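Local coordinates for DUF3828 domain-containing protein (Bacteroides thetaiotaomicron, PDB 3KZT) that is of unknown function but is probably made as a membrane-attached bacterial lipoprotein with a domain of helices and an antiparallel sheet, at residues Glu24-Gly29 against Gly132-Asp137; Ile28-Asp33 against Gln58-Lys63; Glu36-Ser41 against Asp54-Lys59; Asp70-Ile73 against Asp79-Ile82; Ser96-His99 against Tyr105-Asn108. All blocks are in the same frame, centred on the assembly; numbering follows the deposited sequence.

Contact 1: residues Glu24-Gly29 against Gly132-Asp137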
# COMPACT_ATOMS: atom_id res chain seq x y z
N GLU A 24 14.72 16.38 3.93
CA GLU A 24 13.85 15.68 4.91
C GLU A 24 12.60 15.09 4.26
O GLU A 24 12.23 13.95 4.58
CB GLU A 24 13.45 16.61 6.05
CG GLU A 24 14.59 16.86 7.04
CD GLU A 24 14.37 18.07 7.93
OE1 GLU A 24 13.22 18.53 8.08
OE2 GLU A 24 15.36 18.56 8.50
N GLN A 25 11.97 15.85 3.35
CA GLN A 25 10.79 15.35 2.60
C GLN A 25 11.13 14.21 1.66
O GLN A 25 10.31 13.31 1.49
CB GLN A 25 10.07 16.47 1.83
CG GLN A 25 9.34 17.50 2.70
CD GLN A 25 8.21 16.93 3.56
OE1 GLN A 25 7.70 15.83 3.32
NE2 GLN A 25 7.83 17.68 4.58
N GLU A 26 12.33 14.25 1.04
CA GLU A 26 12.83 13.14 0.22
C GLU A 26 13.02 11.88 1.07
O GLU A 26 12.63 10.80 0.64
CB GLU A 26 14.17 13.50 -0.48
CG GLU A 26 14.04 14.57 -1.56
CD GLU A 26 15.37 15.02 -2.16
OE1 GLU A 26 16.44 14.41 -1.88
OE2 GLU A 26 15.34 15.99 -2.92
N ALA A 27 13.62 12.03 2.26
CA ALA A 27 13.83 10.92 3.21
C ALA A 27 12.50 10.35 3.68
O ALA A 27 12.31 9.15 3.69
CB ALA A 27 14.67 11.39 4.42
N ILE A 28 11.58 11.25 4.07
CA ILE A 28 10.21 10.87 4.45
C ILE A 28 9.52 10.04 3.32
O ILE A 28 8.98 8.98 3.60
CB ILE A 28 9.37 12.14 4.90
CG1 ILE A 28 9.83 12.58 6.30
CG2 ILE A 28 7.87 11.85 4.92
CD1 ILE A 28 9.32 13.91 6.74
N GLY A 29 9.61 10.52 2.07
CA GLY A 29 9.08 9.81 0.88
C GLY A 29 9.58 8.38 0.72
O GLY A 29 8.80 7.48 0.43
N GLY A 132 23.01 9.16 -3.81
CA GLY A 132 21.66 9.61 -4.18
C GLY A 132 20.49 8.76 -3.71
O GLY A 132 19.36 9.25 -3.73
N GLN A 133 20.74 7.50 -3.31
CA GLN A 133 19.68 6.58 -2.81
C GLN A 133 19.56 6.67 -1.30
O GLN A 133 20.57 6.55 -0.61
CB GLN A 133 20.02 5.12 -3.16
CG GLN A 133 20.03 4.80 -4.64
CD GLN A 133 18.64 4.80 -5.23
OE1 GLN A 133 18.29 5.71 -5.99
NE2 GLN A 133 17.82 3.81 -4.84
N TYR A 134 18.33 6.84 -0.80
CA TYR A 134 18.05 6.86 0.64
C TYR A 134 17.76 5.43 1.14
O TYR A 134 17.05 4.68 0.48
CB TYR A 134 16.86 7.77 0.95
CG TYR A 134 17.12 9.22 0.69
CD1 TYR A 134 17.78 10.01 1.63
CD2 TYR A 134 16.72 9.83 -0.51
CE1 TYR A 134 18.02 11.36 1.41
CE2 TYR A 134 16.96 11.19 -0.74
CZ TYR A 134 17.61 11.94 0.23
OH TYR A 134 17.86 13.26 0.05
N LEU A 135 18.35 5.08 2.28
CA LEU A 135 18.20 3.76 2.90
C LEU A 135 18.07 3.94 4.39
O LEU A 135 18.63 4.88 4.94
CB LEU A 135 19.43 2.89 2.61
CG LEU A 135 19.72 2.52 1.15
CD1 LEU A 135 21.08 1.88 1.02
CD2 LEU A 135 18.64 1.60 0.63
N ILE A 136 17.33 3.04 5.05
CA ILE A 136 17.19 3.07 6.50
C ILE A 136 18.38 2.25 7.03
O ILE A 136 18.53 1.10 6.66
CB ILE A 136 15.84 2.47 6.98
CG1 ILE A 136 14.65 3.30 6.43
CG2 ILE A 136 15.77 2.48 8.46
CD1 ILE A 136 13.29 2.70 6.69
N ASP A 137 19.22 2.86 7.87
CA ASP A 137 20.42 2.17 8.45
C ASP A 137 20.32 1.81 9.95
O ASP A 137 21.23 1.17 10.47
CB ASP A 137 21.72 2.92 8.13
CG ASP A 137 21.84 4.27 8.83
OD1 ASP A 137 20.83 4.83 9.32
OD2 ASP A 137 22.96 4.80 8.86
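One face of the Tyr134 ring rests on the backbone of helix 13-41, with Ala27 CA and Glu26 C over it, while the phenol's outer end reaches the Glu26 carboxylate, whose plane stands 70° from that of the ring. The setting is an alpha+beta domain in which the long helix 13-41 packs against a four-stranded antiparallel sheet, and Tyr134 belongs to strand 133-139, an outermost strand of that sheet within the chain. Ala27 offers little bulk: its CB comes to 4.4 Å from Tyr134 CD1, so the ring can settle close to the helix. The polar half of the contact is a single hydrogen bond, Tyr134 OH donating to Glu26 OE1 at 2.7 Å. It meets the oxygen on its anti side, 22° out of the carboxylate plane. That leaves the other carboxylate oxygen to Arg22, which forms a salt bridge with Glu26 OE2 one turn back, so the acid is held by two partners at once. Beyond CG the Glu26 chain runs extended, and this stretch carries the carboxylate out to the phenol oxygen. Ile23 and Met30 of the same helix and Val127 and Asn129 of the adjacent strand also touch the tyrosine, seating it between helix and sheet. Beside the hydrogen bond the aliphatic root of the glutamate packs too, Glu26 CB lying 3.6 Å from Tyr134 CE2.

Contact 2: residues Ile28-Asp33 against Gln58-Lys63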
# COMPACT_ATOMS: atom_id res chain seq x y z
N ILE A 28 11.58 11.25 4.07
CA ILE A 28 10.21 10.87 4.45
C ILE A 28 9.52 10.04 3.32
O ILE A 28 8.98 8.98 3.60
CB ILE A 28 9.37 12.14 4.90
CG1 ILE A 28 9.83 12.58 6.30
CG2 ILE A 28 7.87 11.85 4.92
CD1 ILE A 28 9.32 13.91 6.74
N GLY A 29 9.61 10.52 2.07
CA GLY A 29 9.08 9.81 0.88
C GLY A 29 9.58 8.38 0.72
O GLY A 29 8.80 7.48 0.43
N MSE A 30 10.87 8.17 0.92
CA MSE A 30 11.46 6.81 0.88
C MSE A 30 10.92 5.91 2.02
O MSE A 30 10.59 4.76 1.78
CB MSE A 30 12.99 6.88 0.98
CG MSE A 30 13.69 5.48 1.04
SE MSE A 30 13.80 4.67 2.81
CE MSE A 30 14.92 6.05 3.65
N ILE A 31 10.89 6.46 3.24
CA ILE A 31 10.38 5.75 4.43
C ILE A 31 8.91 5.34 4.22
O ILE A 31 8.55 4.20 4.47
CB ILE A 31 10.54 6.60 5.74
CG1 ILE A 31 12.04 6.82 6.07
CG2 ILE A 31 9.89 5.87 6.96
CD1 ILE A 31 12.31 7.93 7.12
N GLU A 32 8.09 6.28 3.74
CA GLU A 32 6.68 6.00 3.35
C GLU A 32 6.55 4.87 2.33
O GLU A 32 5.68 4.01 2.48
CB GLU A 32 6.03 7.24 2.76
CG GLU A 32 5.69 8.30 3.81
CD GLU A 32 5.22 9.62 3.21
OE1 GLU A 32 5.32 9.80 1.98
OE2 GLU A 32 4.75 10.49 3.99
N ASP A 33 7.41 4.90 1.30
CA ASP A 33 7.43 3.84 0.24
C ASP A 33 7.79 2.49 0.79
O ASP A 33 7.21 1.49 0.39
CB ASP A 33 8.44 4.16 -0.88
CG ASP A 33 8.07 5.39 -1.71
OD1 ASP A 33 6.95 5.92 -1.58
OD2 ASP A 33 8.93 5.82 -2.47
N GLN A 58 15.74 -6.07 1.80
CA GLN A 58 17.02 -6.04 1.04
C GLN A 58 17.17 -4.72 0.22
O GLN A 58 18.28 -4.18 0.11
CB GLN A 58 17.15 -7.27 0.11
CG GLN A 58 17.16 -8.68 0.85
CD GLN A 58 18.53 -9.20 1.25
OE1 GLN A 58 19.53 -8.46 1.30
NE2 GLN A 58 18.58 -10.49 1.56
N LYS A 59 16.04 -4.22 -0.32
CA LYS A 59 16.03 -2.98 -1.12
C LYS A 59 16.18 -1.72 -0.26
O LYS A 59 17.07 -0.89 -0.53
CB LYS A 59 14.73 -2.88 -1.95
CG LYS A 59 14.62 -1.60 -2.82
CD LYS A 59 13.56 -1.73 -3.91
CE LYS A 59 13.49 -0.45 -4.75
NZ LYS A 59 14.80 -0.14 -5.40
N PHE A 60 15.32 -1.58 0.75
CA PHE A 60 15.24 -0.36 1.58
C PHE A 60 16.15 -0.25 2.82
O PHE A 60 16.44 0.87 3.25
CB PHE A 60 13.79 -0.11 1.98
CG PHE A 60 12.91 0.33 0.83
CD1 PHE A 60 12.88 1.68 0.44
CD2 PHE A 60 12.10 -0.57 0.15
CE1 PHE A 60 12.07 2.10 -0.62
CE2 PHE A 60 11.29 -0.16 -0.90
CZ PHE A 60 11.27 1.18 -1.28
N LEU A 61 16.60 -1.39 3.38
CA LEU A 61 17.43 -1.40 4.61
C LEU A 61 18.88 -1.80 4.32
O LEU A 61 19.14 -2.56 3.38
CB LEU A 61 16.84 -2.37 5.65
CG LEU A 61 15.32 -2.35 5.89
CD1 LEU A 61 14.95 -3.33 7.01
CD2 LEU A 61 14.80 -0.99 6.20
N THR A 62 19.83 -1.29 5.13
CA THR A 62 21.26 -1.67 4.98
C THR A 62 21.48 -3.09 5.51
O THR A 62 20.64 -3.63 6.24
CB THR A 62 22.23 -0.69 5.74
OG1 THR A 62 22.00 -0.76 7.15
CG2 THR A 62 22.08 0.75 5.26
N LYS A 63 22.62 -3.69 5.12
CA LYS A 63 23.04 -5.04 5.60
C LYS A 63 23.14 -5.10 7.14
O LYS A 63 22.77 -6.12 7.74
CB LYS A 63 24.39 -5.44 4.98
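Phe60, the last helical residue of helix 47-60, carries the whole second side of this contact and meets Met30 and Asp33 on helix 13-41. Just before it in the chain, Lys59 has its CG over one face of the Phe60 ring, toward the rim. With CG anti to its carbonyl carbon (chi1 -70°), Phe60 projects its ring to the facing helix. Met30, present as selenomethionine, touches the ring rim in a Met-aromatic contact: SE lies 3.9 Å from Phe60 CD1 and 5.2 Å from the ring centroid, 75° off the ring normal, hence at the edge. Met30 CG sits at that edge as well, in the ring plane and 3.9 Å from Phe60 CD1. Two kinks, at chi2 and chi3, keep the Met30 side chain alongside the ring rim, running opposite to the phenylalanine. Asp33 adds its CB, 4.1 Å from Phe60 CZ. An alanine in place of Phe60 would probably open a gap between the two helices and strip the selenium of its aromatic neighbour. Leu61 then leaves helical geometry, and Thr62 takes the N-cap position of helix 63-75, its OG1 making a weak hydrogen bond to Leu65 N. This link from helix 47-60 to helix 63-75 also borders strand 133-139, where backbone hydrogen bonds join Phe60 and Thr62 to Ile136. Met30 packs on Val127, Tyr134 and Ile136, placing the contact between helix 13-41, the end of helix 47-60 and the sheet.

Contact 3: residues Glu36-Ser41 against Asp54-Lys59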
# COMPACT_ATOMS: atom_id res chain seq x y z
N GLU A 36 4.69 1.21 3.06
CA GLU A 36 3.55 0.82 2.20
C GLU A 36 3.83 -0.47 1.41
O GLU A 36 2.96 -1.35 1.34
CB GLU A 36 3.13 1.96 1.28
CG GLU A 36 2.41 3.06 2.05
CD GLU A 36 2.28 4.37 1.30
OE1 GLU A 36 2.44 4.40 0.04
OE2 GLU A 36 2.00 5.38 1.97
N ALA A 37 5.04 -0.58 0.85
CA ALA A 37 5.48 -1.80 0.13
C ALA A 37 5.58 -3.00 1.06
O ALA A 37 5.07 -4.08 0.74
CB ALA A 37 6.83 -1.55 -0.55
N TYR A 38 6.23 -2.80 2.21
CA TYR A 38 6.39 -3.85 3.24
C TYR A 38 5.04 -4.33 3.79
O TYR A 38 4.82 -5.53 3.91
CB TYR A 38 7.30 -3.34 4.37
CG TYR A 38 7.73 -4.42 5.33
CD1 TYR A 38 8.59 -5.44 4.91
CD2 TYR A 38 7.33 -4.40 6.68
CE1 TYR A 38 9.01 -6.44 5.78
CE2 TYR A 38 7.75 -5.39 7.57
CZ TYR A 38 8.59 -6.41 7.11
OH TYR A 38 9.02 -7.38 7.95
N ALA A 39 4.15 -3.39 4.10
CA ALA A 39 2.77 -3.71 4.60
C ALA A 39 1.97 -4.58 3.66
O ALA A 39 1.23 -5.44 4.11
CB ALA A 39 2.01 -2.47 4.86
N ALA A 40 2.09 -4.33 2.35
CA ALA A 40 1.41 -5.14 1.32
C ALA A 40 1.86 -6.62 1.32
O ALA A 40 1.07 -7.49 0.97
CB ALA A 40 1.60 -4.52 -0.07
N SER A 41 3.11 -6.89 1.72
CA SER A 41 3.62 -8.28 1.83
C SER A 41 2.86 -9.14 2.87
O SER A 41 2.83 -10.35 2.75
CB SER A 41 5.13 -8.32 2.12
OG SER A 41 5.41 -8.00 3.46
N ASP A 54 11.23 -9.94 2.71
CA ASP A 54 12.71 -9.96 2.71
C ASP A 54 13.27 -9.19 1.52
O ASP A 54 14.21 -8.45 1.70
CB ASP A 54 13.26 -11.39 2.75
CG ASP A 54 12.94 -12.12 4.06
OD1 ASP A 54 12.75 -11.45 5.12
OD2 ASP A 54 12.87 -13.37 4.03
N SER A 55 12.68 -9.35 0.31
CA SER A 55 13.09 -8.55 -0.90
C SER A 55 13.03 -7.05 -0.66
O SER A 55 13.96 -6.32 -1.01
CB SER A 55 12.20 -8.87 -2.12
OG SER A 55 12.25 -10.23 -2.48
N ILE A 56 11.93 -6.60 -0.05
CA ILE A 56 11.73 -5.19 0.30
C ILE A 56 12.75 -4.71 1.34
O ILE A 56 13.31 -3.62 1.21
CB ILE A 56 10.27 -4.94 0.78
CG1 ILE A 56 9.29 -5.12 -0.39
CG2 ILE A 56 10.11 -3.53 1.33
CD1 ILE A 56 7.88 -5.38 0.06
N LYS A 57 13.01 -5.55 2.36
CA LYS A 57 14.06 -5.25 3.38
C LYS A 57 15.46 -5.19 2.75
O LYS A 57 16.26 -4.33 3.12
CB LYS A 57 14.03 -6.27 4.54
CG LYS A 57 12.81 -6.13 5.43
CD LYS A 57 12.51 -7.40 6.25
CE LYS A 57 13.50 -7.63 7.38
NZ LYS A 57 13.22 -8.92 8.11
N GLN A 58 15.74 -6.07 1.80
CA GLN A 58 17.02 -6.04 1.04
C GLN A 58 17.17 -4.72 0.22
O GLN A 58 18.28 -4.18 0.11
CB GLN A 58 17.15 -7.27 0.11
CG GLN A 58 17.16 -8.68 0.85
CD GLN A 58 18.53 -9.20 1.25
OE1 GLN A 58 19.53 -8.46 1.30
NE2 GLN A 58 18.58 -10.49 1.56
N LYS A 59 16.04 -4.22 -0.32
CA LYS A 59 16.03 -2.98 -1.12
C LYS A 59 16.18 -1.72 -0.26
O LYS A 59 17.07 -0.89 -0.53
CB LYS A 59 14.73 -2.88 -1.95
CG LYS A 59 14.62 -1.60 -2.82
CD LYS A 59 13.56 -1.73 -3.91
CE LYS A 59 13.49 -0.45 -4.75
NZ LYS A 59 14.80 -0.14 -5.40
O HOH W 1 11.22 -7.87 9.98
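Apolar contact dominates between Ala37, Tyr38 and Ile56. The CD1 end of Ile56 presses on the facing helix backbone, 3.2 Å from Ala37 O, a tight approach, and 4.0 Å from Ala37 CB. Its other branch, CG2, lies 4.1 Å from Tyr38 CB. Tyr38 swings its ring with CG anti to the backbone N (chi1 -169°), which brings CE1 to 3.7 Å from Lys57 CD, the aliphatic part of the lysine passing at a slant to the tyrosine side chain. Met43 of the second subunit packs on Ala37.

Polar contact is indirect. A water donates to Tyr38 OH and accepts from Lys57 NZ at 2.9 Å, while the phenol oxygen is also hydrogen-bonded to Asp79 OD2 in the loop after helix 63-75. Within its own helix Ser41 OG donates to Tyr38 O at 2.6 Å, in the carbonyl plane. A phenylalanine at Tyr38 would probably leave both the bridging water and the Asp79 carboxylate without their hydroxyl partner.

The segments form an antiparallel helix pair, with axes 9.5 Å apart and N-to-C directions 163° from each other. This is the packing of a helical hairpin, built from helices 13-41 and 47-60.

Contact 4: residues Asp70-Ile73 against Asp79-Ile82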
# COMPACT_ATOMS: atom_id res chain seq x y z
N ASP A 70 17.04 -9.25 12.58
CA ASP A 70 17.10 -10.68 12.95
C ASP A 70 17.33 -10.88 14.44
O ASP A 70 16.68 -11.76 15.04
CB ASP A 70 18.20 -11.43 12.16
CG ASP A 70 17.88 -11.56 10.67
OD1 ASP A 70 16.77 -11.18 10.24
OD2 ASP A 70 18.75 -12.07 9.94
N ARG A 71 18.24 -10.08 15.05
CA ARG A 71 18.48 -10.11 16.52
C ARG A 71 17.21 -9.77 17.28
O ARG A 71 16.86 -10.44 18.26
CB ARG A 71 19.58 -9.11 16.95
CG ARG A 71 20.99 -9.53 16.68
CD ARG A 71 21.97 -8.68 17.51
NE ARG A 71 21.67 -7.24 17.42
CZ ARG A 71 21.02 -6.56 18.37
NH1 ARG A 71 20.60 -7.17 19.46
NH2 ARG A 71 20.80 -5.27 18.21
N LEU A 72 16.52 -8.71 16.85
CA LEU A 72 15.26 -8.27 17.48
C LEU A 72 14.10 -9.28 17.26
O LEU A 72 13.28 -9.47 18.16
CB LEU A 72 14.87 -6.86 17.02
CG LEU A 72 15.81 -5.74 17.50
CD1 LEU A 72 15.55 -4.47 16.71
CD2 LEU A 72 15.67 -5.48 18.98
N ILE A 73 14.05 -9.92 16.07
CA ILE A 73 13.10 -11.04 15.79
C ILE A 73 13.36 -12.20 16.76
O ILE A 73 12.42 -12.79 17.25
CB ILE A 73 13.21 -11.56 14.31
CG1 ILE A 73 12.54 -10.60 13.33
CG2 ILE A 73 12.55 -12.95 14.14
CD1 ILE A 73 13.00 -10.80 11.90
N ASP A 79 7.64 -8.49 14.84
CA ASP A 79 8.38 -7.87 13.76
C ASP A 79 8.80 -6.47 14.29
O ASP A 79 7.94 -5.63 14.55
CB ASP A 79 7.48 -7.75 12.52
CG ASP A 79 8.24 -7.32 11.28
OD1 ASP A 79 9.29 -6.67 11.38
OD2 ASP A 79 7.76 -7.64 10.18
N PRO A 80 10.13 -6.23 14.47
CA PRO A 80 10.56 -4.90 14.96
C PRO A 80 10.27 -3.68 14.00
O PRO A 80 10.21 -2.53 14.48
CB PRO A 80 12.08 -5.08 15.15
CG PRO A 80 12.43 -6.12 14.19
CD PRO A 80 11.31 -7.09 14.22
N ILE A 81 10.09 -3.95 12.69
CA ILE A 81 9.78 -2.90 11.71
C ILE A 81 8.40 -2.28 12.00
O ILE A 81 8.26 -1.07 11.99
CB ILE A 81 9.82 -3.45 10.24
CG1 ILE A 81 11.25 -3.90 9.86
CG2 ILE A 81 9.36 -2.36 9.24
CD1 ILE A 81 11.32 -4.65 8.54
N ILE A 82 7.40 -3.14 12.28
CA ILE A 82 6.00 -2.71 12.63
C ILE A 82 5.65 -2.79 14.14
O ILE A 82 4.57 -2.31 14.55
CB ILE A 82 4.90 -3.50 11.79
CG1 ILE A 82 4.99 -5.03 11.99
CG2 ILE A 82 5.03 -3.18 10.31
CD1 ILE A 82 3.82 -5.80 11.42
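Pro80 does all the touching on its side of this contact: its ring packs against helix 63-75 and meets two consecutive residues, Leu72 and Ile73, with different carbons. Pro80 CB lies 3.8 Å from Leu72 CB, and Leu72 CD1 approaches that same proline carbon at 3.9 Å. The neighbouring ring carbon, Pro80 CG, is likewise 3.8 Å from Leu72 CB, so two adjacent ring atoms share the leucine CB. Around the other end of the ring, Pro80 CD comes to 3.8 Å from Ile73 CG1. The isoleucine has CG1 anti to its carbonyl carbon (chi1 -76°), which brings this branch to the proline at a slant.

The loop is shaped just behind the ring by an Asx turn. Asp79 OD1 accepts from Ile81 N at 3.1 Å with an N-H...O angle of 150°, the donor standing above the carboxylate plane, 37° out of it. Pro80 is the middle residue of the turn, and its CB points toward the helix. Beyond it, Ile81 O is hydrogen-bonded to Tyr35 OH and Ile82 O to Tyr109 OH, joining the loop to helix 13-41 and the sheet. On the helix side, Leu72 O is bonded to Thr76 OG1.

No hydrogen bond or salt bridge crosses between the two segments. Their meeting at the surface therefore depends on the fit of aliphatic carbons, while the polar bonds shape the loop and tie it to helix 13-41 and the sheet.

Contact 5: residues Ser96-His99 against Tyr105-Asn108. With EDO (1,2-ethanediol), chain C.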
# COMPACT_ATOMS: atom_id res chain seq x y z
N SER A 96 2.08 7.85 9.16
CA SER A 96 2.52 9.24 9.20
C SER A 96 3.99 9.22 9.59
O SER A 96 4.33 8.65 10.62
CB SER A 96 1.71 10.00 10.26
OG SER A 96 2.11 11.34 10.37
N VAL A 97 4.86 9.78 8.74
CA VAL A 97 6.30 9.87 9.00
C VAL A 97 6.68 11.33 9.18
O VAL A 97 6.13 12.20 8.50
CB VAL A 97 7.13 9.26 7.87
CG1 VAL A 97 8.63 9.20 8.28
CG2 VAL A 97 6.62 7.87 7.52
N LYS A 98 7.60 11.60 10.12
CA LYS A 98 8.09 12.96 10.34
C LYS A 98 9.52 12.95 10.83
O LYS A 98 9.99 11.95 11.40
CB LYS A 98 7.19 13.74 11.32
CG LYS A 98 7.36 13.44 12.84
CD LYS A 98 6.40 14.30 13.65
CE LYS A 98 6.75 14.32 15.12
NZ LYS A 98 5.80 15.17 15.88
N HIS A 99 10.20 14.08 10.64
CA HIS A 99 11.58 14.25 11.06
C HIS A 99 11.66 14.51 12.56
O HIS A 99 10.83 15.24 13.11
CB HIS A 99 12.20 15.42 10.30
CG HIS A 99 13.63 15.67 10.64
ND1 HIS A 99 14.05 16.85 11.22
CD2 HIS A 99 14.73 14.90 10.51
CE1 HIS A 99 15.36 16.80 11.41
NE2 HIS A 99 15.79 15.63 10.98
N TYR A 105 14.09 9.89 12.03
CA TYR A 105 12.70 10.15 11.64
C TYR A 105 11.86 9.23 12.52
O TYR A 105 12.38 8.26 13.07
CB TYR A 105 12.51 9.85 10.13
CG TYR A 105 13.32 10.78 9.26
CD1 TYR A 105 14.68 10.54 9.04
CD2 TYR A 105 12.75 11.91 8.67
CE1 TYR A 105 15.45 11.41 8.27
CE2 TYR A 105 13.51 12.78 7.89
CZ TYR A 105 14.85 12.53 7.69
OH TYR A 105 15.60 13.37 6.94
N GLU A 106 10.58 9.55 12.65
CA GLU A 106 9.64 8.76 13.47
C GLU A 106 8.53 8.26 12.56
O GLU A 106 7.90 9.06 11.88
CB GLU A 106 9.06 9.65 14.59
CG GLU A 106 8.03 8.96 15.49
CD GLU A 106 7.56 9.87 16.60
OE1 GLU A 106 8.24 9.91 17.65
OE2 GLU A 106 6.49 10.50 16.44
N VAL A 107 8.30 6.93 12.55
CA VAL A 107 7.22 6.30 11.78
C VAL A 107 6.06 6.04 12.74
O VAL A 107 6.19 5.20 13.65
CB VAL A 107 7.67 4.97 11.14
CG1 VAL A 107 6.48 4.24 10.49
CG2 VAL A 107 8.78 5.23 10.11
N ASN A 108 4.95 6.76 12.55
CA ASN A 108 3.74 6.65 13.39
C ASN A 108 2.61 5.97 12.65
O ASN A 108 2.37 6.28 11.48
CB ASN A 108 3.28 8.03 13.83
CG ASN A 108 4.30 8.73 14.69
OD1 ASN A 108 4.58 8.30 15.80
ND2 ASN A 108 4.89 9.82 14.17
C1 EDO C . 19.57 12.18 4.83
O1 EDO C . 20.89 12.46 5.30
C2 EDO C . 18.69 11.71 5.99
O2 EDO C . 18.36 12.82 6.85
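Lys98 O accepts a short, straight hydrogen bond from Glu106 N, 2.8 Å long with an angle of 167° at the hydrogen. It is one rung of the antiparallel beta hairpin formed by strands 96-101 and 104-111. Lys98 N returns a bond to Glu106 O, and Ser96 and Asn108 make the next reciprocal pair, so two hydrogen-bonded pairs alternate with the non-hydrogen-bonded pairs Val97-Val107 and His99-Tyr105. Between the rungs, Val97 CA makes a C-H...O contact of 3.4 Å with Glu106 O.

On one face the Lys98 and Glu106 chains run alongside each other in the same direction; Lys98 NZ stays 4.8 Å from Glu106 OE2, too far for a salt bridge, though the opposite charges probably attract weakly. That OE2 instead accepts from Asn108 ND2 at 2.9 Å, using its anti lone pair and lying in the amide plane. The other face carries Val97, Val107, His99 and Tyr105, and Ile31 of helix 13-41 packs on both Tyr105 and Val107. There Val97 CG2 lies 4.3 Å from Val107 CG2. His99 turns its edge to the face of Tyr105 in a T-shaped stack, centroids 5.0 Å apart and planes at 60°, while His99 NE2 is hydrogen-bonded to Asp102 O in the hairpin turn. At the far end of the tyrosine ring, Tyr105 OH donates to O2 of a 1,2-ethanediol, probably from the crystallisation liquor, at 2.8 Å.

Overall arrangement
Helix 13-41, first in the chain, supplies one side of contacts 1, 2 and 3 in turn. Contact 1 closes the widest loop, bringing the final strand 133-139 back to the helix; contacts 3, 4 and 5 nest within it. Contact 2 begins on residues it shares with contact 1 and, like contact 3, ends on helix 47-60; contact 3 lies within the span of contact 2, and together they join helices 13-41 and 47-60. Contact 4 follows in series, folding the loop after helix 63-75 back on that helix and, through Asp79, towards contact 3. Contact 5 comes last, a local hairpin whose inner face meets helix 13-41 beside contacts 1 and 2.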